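Local coordinates for protein 7,8-dihydro-6-hydroxymethylpterin pyrophosphokinase-dihydropteroate synthase (PDB 6JWS) that probably makes (7,8-dihydropterin-6-yl)methyl diphosphate from ATP and 6-hydroxymethyl-7,8-dihydropterin, then joins it to 4-aminobenzoate to form 7,8-dihydropteroate in folate biosynthesis, at residues Y53-V58 with N371-V377; L7-E11 with K233-K237; L456-Q460 with E491-L497; L333-P338 with I349-Y353. The protein carries 1 engineered substitution. All coordinates share one frame; numbering follows the deposited sequence.

In the fold
Interactions 2 and 4 belong to the kinase half of this bifunctional enzyme, interaction 1 lies in the kinase sheet where it meets the synthase half, and interaction 3 is in the dihydropteroate synthase barrel. Interactions 1 and 4 touch, with centres 16 Å apart: D335, within 333-338, binds the backbone N of Y53 and the hydroxyl of Y55, and helix 349-364 leads on to strand 372-377. Interactions 1, 2 and 4 surround the nucleotide site without touching ATP, the side chains of T57, I234 and L333 being about 13, 12 and 12 Å from it. Interaction 3 is away from the annotated sites, its centre 40 Å from that of interaction 4.

Interaction 1: residues Y53-V58 with N371-V377; sequences YLYETV and NNKRIYV
R374 runs over one face of the Y53 ring and alongside Y55 where strands 46-57 and 372-377 pair antiparallel, within the six-stranded sheet one of whose outer strands, 208-214, carries the magnesium ligands D208 and D210. This end is tight. R374 CD is 3.2 Å from Y53 CG, and the guanidinium lies 34° from the plane of that ring. Bends at chi2 and chi3 turn the arginine tip so that NH1 meets Y55 OH edge-on, in the guanidinium plane, at 2.7 Å with a fairly straight N-H (158°). D335 also binds that hydroxyl, and E599 takes R374 NH2 in a salt bridge. On the other face of the sheet L54 and I375 form a hydrogen-bonded pair, I375 N giving to L54 O at 2.8 Å. Their side chains touch as well, with L54 CB 3.8 Å from I375 CB. The next such pair, E56 with K373, exchanges two backbone bonds.

From T57 onward the pairing is loose. N372 OD1 receives weak bonds from T57 OG1 at 3.3 Å and from V58 N at 3.4 Å, its ND2 being held by I368 O, and N371 is already exposed. E56 and K373 lie side by side, but E56 OE1 turns to Y164 and Y384 while K373 NZ pairs with E387. A water donates to E56 OE2 and accepts from K373 NZ, bridging E56 OE2 and K373 NZ, which are 4.7 Å apart.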
loop_
_atom_site.group_PDB
_atom_site.type_symbol
_atom_site.label_atom_id
_atom_site.label_comp_id
_atom_site.label_asym_id
_atom_site.label_seq_id
_atom_site.Cartn_x
_atom_site.Cartn_y
_atom_site.Cartn_z
ATOM N N TYR B 53 -24.315 12.492 8.029
ATOM C CA TYR B 53 -24.219 11.401 7.082
ATOM C C TYR B 53 -25.380 10.430 7.293
ATOM O O TYR B 53 -26.057 10.424 8.314
ATOM C CB TYR B 53 -22.841 10.724 7.135
ATOM C CG TYR B 53 -21.755 11.599 6.560
ATOM C CD1 TYR B 53 -21.593 11.723 5.182
ATOM C CD2 TYR B 53 -20.942 12.370 7.389
ATOM C CE1 TYR B 53 -20.635 12.576 4.653
ATOM C CE2 TYR B 53 -19.989 13.235 6.876
ATOM C CZ TYR B 53 -19.834 13.335 5.497
ATOM O OH TYR B 53 -18.925 14.223 4.966
ATOM N N LEU B 54 -25.568 9.570 6.307
ATOM C CA LEU B 54 -26.368 8.373 6.429
ATOM C C LEU B 54 -25.481 7.301 7.054
ATOM O O LEU B 54 -24.283 7.273 6.780
ATOM C CB LEU B 54 -26.720 7.977 4.997
ATOM C CG LEU B 54 -28.186 7.690 4.760
ATOM C CD1 LEU B 54 -28.511 7.768 3.270
ATOM C CD2 LEU B 54 -28.514 6.305 5.317
ATOM N N TYR B 55 -26.074 6.410 7.866
ATOM C CA TYR B 55 -25.300 5.371 8.534
ATOM C C TYR B 55 -26.031 4.038 8.514
ATOM O O TYR B 55 -27.236 3.981 8.719
ATOM C CB TYR B 55 -24.991 5.752 9.978
ATOM C CG TYR B 55 -24.018 6.893 10.119
ATOM C CD1 TYR B 55 -22.646 6.670 10.122
ATOM C CD2 TYR B 55 -24.470 8.201 10.220
ATOM C CE1 TYR B 55 -21.753 7.722 10.258
ATOM C CE2 TYR B 55 -23.593 9.255 10.370
ATOM C CZ TYR B 55 -22.231 9.014 10.381
ATOM O OH TYR B 55 -21.372 10.071 10.505
ATOM N N GLU B 56 -25.277 2.966 8.281
ATOM C CA GLU B 56 -25.801 1.630 8.483
ATOM C C GLU B 56 -25.360 1.140 9.859
ATOM O O GLU B 56 -24.165 1.052 10.151
ATOM C CB GLU B 56 -25.315 0.693 7.397
ATOM C CG GLU B 56 -25.549 -0.767 7.739
ATOM C CD GLU B 56 -25.046 -1.615 6.600
ATOM O OE1 GLU B 56 -25.722 -1.639 5.550
ATOM O OE2 GLU B 56 -23.947 -2.182 6.734
ATOM N N THR B 57 -26.365 0.822 10.675
ATOM C CA THR B 57 -26.225 0.681 12.113
ATOM C C THR B 57 -26.597 -0.740 12.542
ATOM O O THR B 57 -27.600 -1.301 12.098
ATOM C CB THR B 57 -27.073 1.764 12.789
ATOM O OG1 THR B 57 -26.187 2.852 13.050
ATOM C CG2 THR B 57 -27.747 1.312 14.064
ATOM N N VAL B 58 -25.765 -1.313 13.411
ATOM C CA VAL B 58 -26.096 -2.547 14.110
ATOM C C VAL B 58 -26.557 -2.175 15.521
ATOM O O VAL B 58 -25.847 -1.457 16.227
ATOM C CB VAL B 58 -24.904 -3.528 14.144
ATOM C CG1 VAL B 58 -25.156 -4.698 15.087
ATOM C CG2 VAL B 58 -24.556 -4.041 12.753
ATOM N N ASN B 371 -19.009 -1.844 12.737
ATOM C CA ASN B 371 -20.325 -2.206 12.230
ATOM C C ASN B 371 -21.272 -1.007 12.255
ATOM O O ASN B 371 -22.484 -1.171 12.350
ATOM C CB ASN B 371 -20.935 -3.371 13.012
ATOM C CG ASN B 371 -20.197 -4.682 12.827
ATOM O OD1 ASN B 371 -19.615 -4.941 11.773
ATOM N ND2 ASN B 371 -20.219 -5.514 13.853
ATOM N N ASN B 372 -20.724 0.203 12.200
ATOM C CA ASN B 372 -21.559 1.391 12.119
ATOM C C ASN B 372 -20.988 2.264 11.006
ATOM O O ASN B 372 -20.110 3.085 11.253
ATOM C CB ASN B 372 -21.674 2.093 13.474
ATOM C CG ASN B 372 -22.437 1.263 14.484
ATOM O OD1 ASN B 372 -23.650 1.121 14.372
ATOM N ND2 ASN B 372 -21.740 0.694 15.457
ATOM N N LYS B 373 -21.457 2.022 9.779
ATOM C CA LYS B 373 -20.764 2.451 8.573
ATOM C C LYS B 373 -21.347 3.763 8.051
ATOM O O LYS B 373 -22.562 3.883 7.839
ATOM C CB LYS B 373 -20.876 1.377 7.494
ATOM C CG LYS B 373 -20.169 0.068 7.818
ATOM C CD LYS B 373 -20.068 -0.831 6.601
ATOM C CE LYS B 373 -19.420 -2.180 6.850
ATOM N NZ LYS B 373 -19.452 -2.997 5.610
ATOM N N ARG B 374 -20.444 4.725 7.822
ATOM C CA ARG B 374 -20.759 5.968 7.131
ATOM C C ARG B 374 -21.106 5.687 5.663
ATOM O O ARG B 374 -20.398 4.960 4.956
ATOM C CB ARG B 374 -19.611 6.966 7.326
ATOM C CG ARG B 374 -19.861 8.345 6.718
ATOM C CD ARG B 374 -19.770 9.406 7.794
ATOM N NE ARG B 374 -18.407 9.709 8.091
ATOM C CZ ARG B 374 -17.922 10.023 9.272
ATOM N NH1 ARG B 374 -18.698 10.083 10.339
ATOM N NH2 ARG B 374 -16.626 10.255 9.373
ATOM N N ILE B 375 -22.204 6.292 5.194
ATOM C CA ILE B 375 -22.666 6.107 3.826
ATOM C C ILE B 375 -22.636 7.445 3.086
ATOM O O ILE B 375 -22.998 8.470 3.656
ATOM C CB ILE B 375 -24.090 5.521 3.861
ATOM C CG1 ILE B 375 -24.087 4.040 4.256
ATOM C CG2 ILE B 375 -24.816 5.755 2.542
ATOM C CD1 ILE B 375 -25.460 3.532 4.682
ATOM N N TYR B 376 -22.281 7.412 1.787
ATOM C CA TYR B 376 -22.513 8.560 0.912
ATOM C C TYR B 376 -23.384 8.119 -0.268
ATOM O O TYR B 376 -23.490 6.917 -0.523
ATOM C CB TYR B 376 -21.191 9.208 0.467
ATOM C CG TYR B 376 -20.400 8.391 -0.524
ATOM C CD1 TYR B 376 -19.603 7.345 -0.088
ATOM C CD2 TYR B 376 -20.439 8.640 -1.893
ATOM C CE1 TYR B 376 -18.843 6.590 -0.963
ATOM C CE2 TYR B 376 -19.693 7.879 -2.789
ATOM C CZ TYR B 376 -18.883 6.852 -2.321
ATOM O OH TYR B 376 -18.125 6.058 -3.142
ATOM N N VAL B 377 -23.985 9.084 -0.995
ATOM C CA VAL B 377 -24.868 8.715 -2.104
ATOM C C VAL B 377 -24.456 9.434 -3.394
ATOM O O VAL B 377 -24.301 10.658 -3.416
ATOM C CB VAL B 377 -26.358 8.938 -1.764
ATOM C CG1 VAL B 377 -27.276 8.621 -2.939
ATOM C CG2 VAL B 377 -26.781 8.123 -0.553
HETATM O O HOH W 1 -22.407 -3.539 5.371
#

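Interaction 2: residues L7-E11 with K233-K237; sequences LILSE and KILSK
The N-terminal arm of the kinase half, ahead of strand 16-24, lies here against the C-terminal part of helix 228-236, with I8, L9 and S10 meeting K233, I234 and K237. K237 makes the polar link. With CG anti to the backbone N (chi1 175°), its chain reaches out almost straight and turns only at chi4, which brings K237 NZ within 3.0 Å of S10 O. The ammonium approaches from above, 42° out of the carbonyl plane, and so does not sit on a lone pair. On the way its methylenes brush the arm: K237 CD is 3.9 Å from L9 CA, and K237 CE is 3.8 Å from I8 O. The carboxylate of E11 is nearby but does not pair with the lysine, E11 OE2 being 6.8 Å from K237 NZ.

The rest is apolar and modest in extent. L9 CD2 reaches K233 CB at 3.6 Å, near the root of a lysine whose extended chain leads off to solvent, and I8 CG2 meets I234 CG1 at 4.1 Å.

N175 ND2 hydrogen-bonds I8 O and, weakly, S10 O. I8 and I234 both touch S179 of helix 177-190, which bears the ATP-binding K185, so the arm and helix 228-236 both pack on this helix, the side chain of I234 staying about 12 Å from the bound ATP.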
loop_
_atom_site.group_PDB
_atom_site.type_symbol
_atom_site.label_atom_id
_atom_site.label_comp_id
_atom_site.label_asym_id
_atom_site.label_seq_id
_atom_site.Cartn_x
_atom_site.Cartn_y
_atom_site.Cartn_z
ATOM N N LEU B 7 -52.708 27.241 24.202
ATOM C CA LEU B 7 -51.648 28.007 23.562
ATOM C C LEU B 7 -51.020 27.212 22.417
ATOM O O LEU B 7 -50.218 27.754 21.658
ATOM C CB LEU B 7 -50.599 28.389 24.613
ATOM C CG LEU B 7 -50.978 29.523 25.568
ATOM C CD1 LEU B 7 -49.730 30.154 26.173
ATOM C CD2 LEU B 7 -51.813 30.585 24.864
ATOM N N ILE B 8 -51.399 25.932 22.306
ATOM C CA ILE B 8 -50.942 25.036 21.255
ATOM C C ILE B 8 -51.412 25.539 19.887
ATOM O O ILE B 8 -50.682 25.405 18.903
ATOM C CB ILE B 8 -51.382 23.585 21.558
ATOM C CG1 ILE B 8 -50.381 22.879 22.478
ATOM C CG2 ILE B 8 -51.637 22.778 20.291
ATOM C CD1 ILE B 8 -50.777 21.468 22.870
ATOM N N LEU B 9 -52.612 26.141 19.833
ATOM C CA LEU B 9 -53.227 26.523 18.566
ATOM C C LEU B 9 -53.284 28.042 18.391
ATOM O O LEU B 9 -53.950 28.521 17.475
ATOM C CB LEU B 9 -54.630 25.913 18.452
ATOM C CG LEU B 9 -54.760 24.449 18.862
ATOM C CD1 LEU B 9 -55.406 24.337 20.234
ATOM C CD2 LEU B 9 -55.571 23.677 17.839
ATOM N N SER B 10 -52.583 28.799 19.248
ATOM C CA SER B 10 -52.535 30.248 19.104
ATOM C C SER B 10 -51.783 30.614 17.824
ATOM O O SER B 10 -50.886 29.888 17.399
ATOM C CB SER B 10 -51.957 30.925 20.327
ATOM O OG SER B 10 -50.542 31.023 20.245
ATOM N N GLU B 11 -52.163 31.746 17.218
ATOM C CA GLU B 11 -51.721 32.104 15.877
ATOM C C GLU B 11 -50.430 32.926 15.926
ATOM O O GLU B 11 -50.157 33.695 15.007
ATOM C CB GLU B 11 -52.823 32.869 15.133
ATOM C CG GLU B 11 -54.013 32.018 14.710
ATOM C CD GLU B 11 -55.208 32.795 14.171
ATOM O OE1 GLU B 11 -55.303 34.012 14.444
ATOM O OE2 GLU B 11 -56.046 32.180 13.481
ATOM N N LYS B 233 -57.171 19.390 14.596
ATOM C CA LYS B 233 -57.036 20.833 14.750
ATOM C C LYS B 233 -55.567 21.246 14.656
ATOM O O LYS B 233 -55.261 22.301 14.103
ATOM C CB LYS B 233 -57.660 21.315 16.066
ATOM C CG LYS B 233 -59.185 21.344 16.121
ATOM C CD LYS B 233 -59.712 22.060 17.357
ATOM C CE LYS B 233 -61.191 21.862 17.609
ATOM N NZ LYS B 233 -61.635 22.576 18.830
ATOM N N ILE B 234 -54.680 20.416 15.227
ATOM C CA ILE B 234 -53.241 20.610 15.156
ATOM C C ILE B 234 -52.816 20.528 13.692
ATOM O O ILE B 234 -52.173 21.442 13.176
ATOM C CB ILE B 234 -52.509 19.578 16.040
ATOM C CG1 ILE B 234 -52.652 19.907 17.529
ATOM C CG2 ILE B 234 -51.045 19.442 15.632
ATOM C CD1 ILE B 234 -52.353 18.750 18.455
ATOM N N LEU B 235 -53.216 19.437 13.027
ATOM C CA LEU B 235 -52.910 19.231 11.625
ATOM C C LEU B 235 -53.402 20.420 10.795
ATOM O O LEU B 235 -52.659 20.927 9.953
ATOM C CB LEU B 235 -53.520 17.905 11.157
ATOM C CG LEU B 235 -52.873 16.629 11.708
ATOM C CD1 LEU B 235 -53.467 15.388 11.054
ATOM C CD2 LEU B 235 -51.360 16.636 11.524
ATOM N N SER B 236 -54.631 20.887 11.068
ATOM C CA SER B 236 -55.309 21.874 10.234
ATOM C C SER B 236 -54.617 23.226 10.333
ATOM O O SER B 236 -54.758 24.067 9.449
ATOM C CB SER B 236 -56.771 22.003 10.594
ATOM O OG SER B 236 -57.528 20.953 10.012
ATOM N N LYS B 237 -53.882 23.421 11.430
ATOM C CA LYS B 237 -53.163 24.656 11.672
ATOM C C LYS B 237 -51.965 24.743 10.725
ATOM O O LYS B 237 -51.428 25.831 10.530
ATOM C CB LYS B 237 -52.738 24.711 13.142
ATOM C CG LYS B 237 -51.867 25.893 13.540
ATOM C CD LYS B 237 -51.671 25.996 15.040
ATOM C CE LYS B 237 -50.510 26.889 15.433
ATOM N NZ LYS B 237 -50.625 28.272 14.910
#

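Interaction 3: residues L456-Q460 with E491-L497; sequences LQLFQ and ECVDNDL
In the TIM barrel of the synthase half, two successive outer helices, 448-464 and 486-494, meet through the Schellman motif that ends the second, and L497, whose N closes that motif, packs on L456, Q457 and Q460. D496 is the C-prime residue, with positive phi; L497 N returns to C492 O at 2.8 Å and D496 N to V493 O. The turn points L497 at the neighbouring helix. L497 CB faces L456 CB at 4.0 Å, one methyl, CD1, touches both L456 CB and Q457 CG, and the other, L497 CD2, lies against the amide of Q460, 3.4 Å from Q460 OE1. Deeper in, L456 CD1 touches C492 SG at 3.9 Å, on the side toward strand 478-482, whose I479 and I481 back these two residues.

Toward the surface the contact is polar. Q460 extends across L497 at about a right angle and donates from NE2 to N495 O at 3.2 Å. The donor lies nearly along the C=O axis, yet the N-H is bent to 140°. The glutamine thus grips a carbonyl at the helix terminus. N495 also ties itself back to its own helix: ND2 donates to E491 O, in the plane of both groups and on a lone pair of the carbonyl. The carboxylate of E491 forms a salt bridge with R449. L456 O already accepts Q460 N within its helix; a water donates to it as well, at 3.0 Å, and to L497 O at 2.9 Å.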
loop_
_atom_site.group_PDB
_atom_site.type_symbol
_atom_site.label_atom_id
_atom_site.label_comp_id
_atom_site.label_asym_id
_atom_site.label_seq_id
_atom_site.Cartn_x
_atom_site.Cartn_y
_atom_site.Cartn_z
ATOM N N LEU B 456 -25.660 14.674 -24.364
ATOM C CA LEU B 456 -26.344 14.011 -23.264
ATOM C C LEU B 456 -27.708 13.506 -23.714
ATOM O O LEU B 456 -28.151 12.469 -23.209
ATOM C CB LEU B 456 -26.479 14.952 -22.063
ATOM C CG LEU B 456 -25.214 15.119 -21.220
ATOM C CD1 LEU B 456 -25.399 16.198 -20.168
ATOM C CD2 LEU B 456 -24.803 13.799 -20.584
ATOM N N GLN B 457 -28.362 14.277 -24.607
ATOM C CA GLN B 457 -29.656 13.933 -25.184
ATOM C C GLN B 457 -29.547 12.656 -26.026
ATOM O O GLN B 457 -30.359 11.752 -25.879
ATOM C CB GLN B 457 -30.206 15.102 -26.011
ATOM C CG GLN B 457 -31.066 16.068 -25.207
ATOM C CD GLN B 457 -31.253 17.420 -25.853
ATOM O OE1 GLN B 457 -30.572 17.794 -26.812
ATOM N NE2 GLN B 457 -32.173 18.192 -25.294
ATOM N N LEU B 458 -28.537 12.577 -26.896
ATOM C CA LEU B 458 -28.300 11.397 -27.713
ATOM C C LEU B 458 -27.972 10.191 -26.825
ATOM O O LEU B 458 -28.457 9.084 -27.073
ATOM C CB LEU B 458 -27.181 11.714 -28.718
ATOM C CG LEU B 458 -26.831 10.609 -29.723
ATOM C CD1 LEU B 458 -28.054 10.164 -30.509
ATOM C CD2 LEU B 458 -25.741 11.056 -30.685
ATOM N N PHE B 459 -27.178 10.406 -25.760
ATOM C CA PHE B 459 -26.853 9.297 -24.873
ATOM C C PHE B 459 -28.118 8.726 -24.234
ATOM O O PHE B 459 -28.275 7.504 -24.159
ATOM C CB PHE B 459 -25.844 9.686 -23.787
ATOM C CG PHE B 459 -25.593 8.554 -22.831
ATOM C CD1 PHE B 459 -24.742 7.515 -23.177
ATOM C CD2 PHE B 459 -26.253 8.501 -21.612
ATOM C CE1 PHE B 459 -24.536 6.454 -22.307
ATOM C CE2 PHE B 459 -26.047 7.435 -20.748
ATOM C CZ PHE B 459 -25.195 6.410 -21.100
ATOM N N GLN B 460 -28.991 9.617 -23.747
ATOM C CA GLN B 460 -30.232 9.230 -23.092
ATOM C C GLN B 460 -31.056 8.377 -24.068
ATOM O O GLN B 460 -31.561 7.319 -23.704
ATOM C CB GLN B 460 -30.935 10.497 -22.576
ATOM C CG GLN B 460 -32.323 10.294 -21.973
ATOM C CD GLN B 460 -33.106 11.571 -21.724
ATOM O OE1 GLN B 460 -33.314 12.395 -22.619
ATOM N NE2 GLN B 460 -33.584 11.749 -20.497
ATOM N N GLU B 491 -30.920 23.023 -17.490
ATOM C CA GLU B 491 -31.489 22.330 -18.638
ATOM C C GLU B 491 -31.220 20.829 -18.512
ATOM O O GLU B 491 -32.037 20.024 -18.941
ATOM C CB GLU B 491 -30.932 22.893 -19.951
ATOM C CG GLU B 491 -31.654 22.366 -21.185
ATOM C CD GLU B 491 -31.085 22.766 -22.540
ATOM O OE1 GLU B 491 -30.098 23.523 -22.587
ATOM O OE2 GLU B 491 -31.616 22.292 -23.554
ATOM N N CYS B 492 -30.089 20.459 -17.897
ATOM C CA CYS B 492 -29.747 19.052 -17.751
ATOM C C CYS B 492 -30.661 18.377 -16.739
ATOM O O CYS B 492 -31.166 17.298 -17.018
ATOM C CB CYS B 492 -28.293 18.850 -17.361
ATOM S SG CYS B 492 -27.153 19.296 -18.691
ATOM N N VAL B 493 -30.901 19.015 -15.583
ATOM C CA VAL B 493 -31.748 18.349 -14.600
ATOM C C VAL B 493 -33.212 18.352 -15.047
ATOM O O VAL B 493 -33.919 17.375 -14.812
ATOM C CB VAL B 493 -31.516 18.761 -13.123
ATOM C CG1 VAL B 493 -30.116 18.382 -12.651
ATOM C CG2 VAL B 493 -31.780 20.230 -12.840
ATOM N N ASP B 494 -33.662 19.435 -15.703
ATOM C CA ASP B 494 -35.041 19.522 -16.178
ATOM C C ASP B 494 -35.355 18.349 -17.105
ATOM O O ASP B 494 -36.453 17.823 -17.068
ATOM C CB ASP B 494 -35.353 20.855 -16.877
ATOM C CG ASP B 494 -35.511 22.053 -15.950
ATOM O OD1 ASP B 494 -35.624 21.846 -14.720
ATOM O OD2 ASP B 494 -35.531 23.200 -16.471
ATOM N N ASN B 495 -34.364 17.920 -17.890
ATOM C CA ASN B 495 -34.537 16.904 -18.914
ATOM C C ASN B 495 -33.999 15.549 -18.450
ATOM O O ASN B 495 -33.923 14.623 -19.248
ATOM C CB ASN B 495 -33.910 17.381 -20.227
ATOM C CG ASN B 495 -34.746 18.460 -20.896
ATOM O OD1 ASN B 495 -35.693 18.136 -21.610
ATOM N ND2 ASN B 495 -34.442 19.731 -20.653
ATOM N N ASP B 496 -33.580 15.452 -17.173
ATOM C CA ASP B 496 -33.079 14.223 -16.562
ATOM C C ASP B 496 -31.868 13.686 -17.320
ATOM O O ASP B 496 -31.773 12.497 -17.605
ATOM C CB ASP B 496 -34.181 13.178 -16.340
ATOM C CG ASP B 496 -35.154 13.561 -15.230
ATOM O OD1 ASP B 496 -36.141 14.282 -15.527
ATOM O OD2 ASP B 496 -34.911 13.157 -14.059
ATOM N N LEU B 497 -30.918 14.573 -17.618
ATOM C CA LEU B 497 -29.769 14.165 -18.409
ATOM C C LEU B 497 -28.589 13.802 -17.507
ATOM O O LEU B 497 -27.637 13.211 -18.002
ATOM C CB LEU B 497 -29.402 15.282 -19.406
ATOM C CG LEU B 497 -30.505 15.677 -20.398
ATOM C CD1 LEU B 497 -30.015 16.730 -21.375
ATOM C CD2 LEU B 497 -31.003 14.460 -21.165
HETATM O O HOH W 2 -28.023 11.525 -20.316
#

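Interaction 4: residues L333-P338 with I349-Y353; sequences LNDMIP and IRCLY
N334 OD1 accepts R350 NE, with a weak second bond from NH2, and so joins two consecutive helices linked by a loop, 327-336 and the first turn of 349-364. R350 NE donates at 2.8 Å to N334 OD1, on a lone pair in the carbonyl plane. The arginine, bent at chi2 and chi3, crosses the asparagine at about a right angle, and the amide and guanidinium planes are 75° apart. P338 covers one face of the guanidinium, its CB over the centre and 3.5 Å from R350 CZ; the proline leaves the edge of the group to the asparagine.

The other end of the amide serves as a flat surface. A chi1 of 177° swings the N334 amide away from its own backbone N to lie parallel to the Y353 ring in an offset stack, N334 ND2 over one face toward the rim and 3.8 Å from Y353 CD2. The hydroxyl of Y353 is bound by Y327 and K369.

Beneath this polar layer I349 fills the buried side between the helices. I349 CG2 approaches L333 CB at 3.7 Å and the backbone N of N334 at 3.6 Å, and I349 CG1 meets I337 CG1 at 4.2 Å; I337 in turn packs on Y110 and L114 of helix 108-114. At the start of the second helix, P338 O accepts the backbone N-H of R350 at 2.8 Å, again in the carbonyl plane on a lone pair.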
loop_
_atom_site.group_PDB
_atom_site.type_symbol
_atom_site.label_atom_id
_atom_site.label_comp_id
_atom_site.label_asym_id
_atom_site.label_seq_id
_atom_site.Cartn_x
_atom_site.Cartn_y
_atom_site.Cartn_z
ATOM N N LEU B 333 -25.500 12.970 15.518
ATOM C CA LEU B 333 -25.448 14.301 16.116
ATOM C C LEU B 333 -24.018 14.839 16.082
ATOM O O LEU B 333 -23.821 16.054 15.996
ATOM C CB LEU B 333 -25.941 14.249 17.569
ATOM C CG LEU B 333 -27.403 13.830 17.798
ATOM C CD1 LEU B 333 -27.725 13.736 19.291
ATOM C CD2 LEU B 333 -28.371 14.793 17.131
ATOM N N ASN B 334 -23.023 13.938 16.174
ATOM C CA ASN B 334 -21.632 14.364 16.231
ATOM C C ASN B 334 -21.221 15.015 14.907
ATOM O O ASN B 334 -20.274 15.789 14.882
ATOM C CB ASN B 334 -20.696 13.217 16.635
ATOM C CG ASN B 334 -19.224 13.590 16.637
ATOM O OD1 ASN B 334 -18.792 14.487 17.365
ATOM N ND2 ASN B 334 -18.437 12.907 15.821
ATOM N N ASP B 335 -21.905 14.665 13.805
ATOM C CA ASP B 335 -21.607 15.230 12.494
ATOM C C ASP B 335 -22.116 16.665 12.410
ATOM O O ASP B 335 -21.471 17.499 11.777
ATOM C CB ASP B 335 -22.309 14.478 11.357
ATOM C CG ASP B 335 -21.773 13.091 11.058
ATOM O OD1 ASP B 335 -20.607 12.811 11.396
ATOM O OD2 ASP B 335 -22.529 12.300 10.501
ATOM N N MET B 336 -23.280 16.922 13.039
ATOM C CA MET B 336 -24.032 18.167 12.886
ATOM C C MET B 336 -23.641 19.166 13.968
ATOM O O MET B 336 -23.317 20.299 13.645
ATOM C CB MET B 336 -25.556 17.975 12.955
ATOM C CG MET B 336 -26.092 16.850 12.083
ATOM S SD MET B 336 -27.896 16.986 11.922
ATOM C CE MET B 336 -28.394 16.935 13.646
ATOM N N ILE B 337 -23.676 18.744 15.244
ATOM C CA ILE B 337 -23.652 19.692 16.351
ATOM C C ILE B 337 -22.728 19.182 17.448
ATOM O O ILE B 337 -23.132 19.037 18.601
ATOM C CB ILE B 337 -25.079 19.963 16.878
ATOM C CG1 ILE B 337 -25.735 18.691 17.430
ATOM C CG2 ILE B 337 -25.931 20.638 15.805
ATOM C CD1 ILE B 337 -27.186 18.868 17.866
ATOM N N PRO B 338 -21.437 18.950 17.128
ATOM C CA PRO B 338 -20.500 18.357 18.085
ATOM C C PRO B 338 -20.339 19.173 19.369
ATOM O O PRO B 338 -20.089 18.605 20.439
ATOM C CB PRO B 338 -19.161 18.320 17.320
ATOM C CG PRO B 338 -19.327 19.329 16.184
ATOM C CD PRO B 338 -20.802 19.303 15.844
ATOM N N ILE B 349 -21.998 16.870 22.828
ATOM C CA ILE B 349 -22.208 15.772 21.905
ATOM C C ILE B 349 -20.877 15.102 21.568
ATOM O O ILE B 349 -20.766 13.887 21.663
ATOM C CB ILE B 349 -22.954 16.257 20.642
ATOM C CG1 ILE B 349 -24.371 16.755 20.953
ATOM C CG2 ILE B 349 -22.961 15.139 19.608
ATOM C CD1 ILE B 349 -25.245 15.729 21.675
ATOM N N ARG B 350 -19.869 15.891 21.176
ATOM C CA ARG B 350 -18.590 15.327 20.773
ATOM C C ARG B 350 -17.977 14.525 21.925
ATOM O O ARG B 350 -17.508 13.412 21.704
ATOM C CB ARG B 350 -17.635 16.385 20.199
ATOM C CG ARG B 350 -16.278 15.824 19.781
ATOM C CD ARG B 350 -15.676 16.312 18.463
ATOM N NE ARG B 350 -16.419 15.956 17.251
ATOM C CZ ARG B 350 -16.389 16.655 16.109
ATOM N NH1 ARG B 350 -15.642 17.750 16.025
ATOM N NH2 ARG B 350 -17.118 16.269 15.062
ATOM N N CYS B 351 -17.987 15.080 23.148
ATOM C CA CYS B 351 -17.359 14.401 24.272
ATOM C C CYS B 351 -18.087 13.101 24.606
ATOM O O CYS B 351 -17.417 12.102 24.859
ATOM C CB CYS B 351 -17.221 15.300 25.497
ATOM S SG CYS B 351 -15.911 16.545 25.320
ATOM N N LEU B 352 -19.433 13.109 24.555
ATOM C CA LEU B 352 -20.254 11.920 24.780
ATOM C C LEU B 352 -19.984 10.897 23.682
ATOM O O LEU B 352 -19.880 9.699 23.947
ATOM C CB LEU B 352 -21.753 12.274 24.810
ATOM C CG LEU B 352 -22.251 13.088 26.012
ATOM C CD1 LEU B 352 -23.704 13.500 25.851
ATOM C CD2 LEU B 352 -22.076 12.328 27.331
ATOM N N TYR B 353 -19.885 11.376 22.433
ATOM C CA TYR B 353 -19.566 10.464 21.353
ATOM C C TYR B 353 -18.221 9.777 21.619
ATOM O O TYR B 353 -18.140 8.554 21.521
ATOM C CB TYR B 353 -19.637 11.150 19.985
ATOM C CG TYR B 353 -19.125 10.257 18.883
ATOM C CD1 TYR B 353 -19.961 9.327 18.294
ATOM C CD2 TYR B 353 -17.794 10.297 18.484
ATOM C CE1 TYR B 353 -19.502 8.465 17.315
ATOM C CE2 TYR B 353 -17.317 9.454 17.494
ATOM C CZ TYR B 353 -18.175 8.531 16.924
ATOM O OH TYR B 353 -17.732 7.676 15.966
#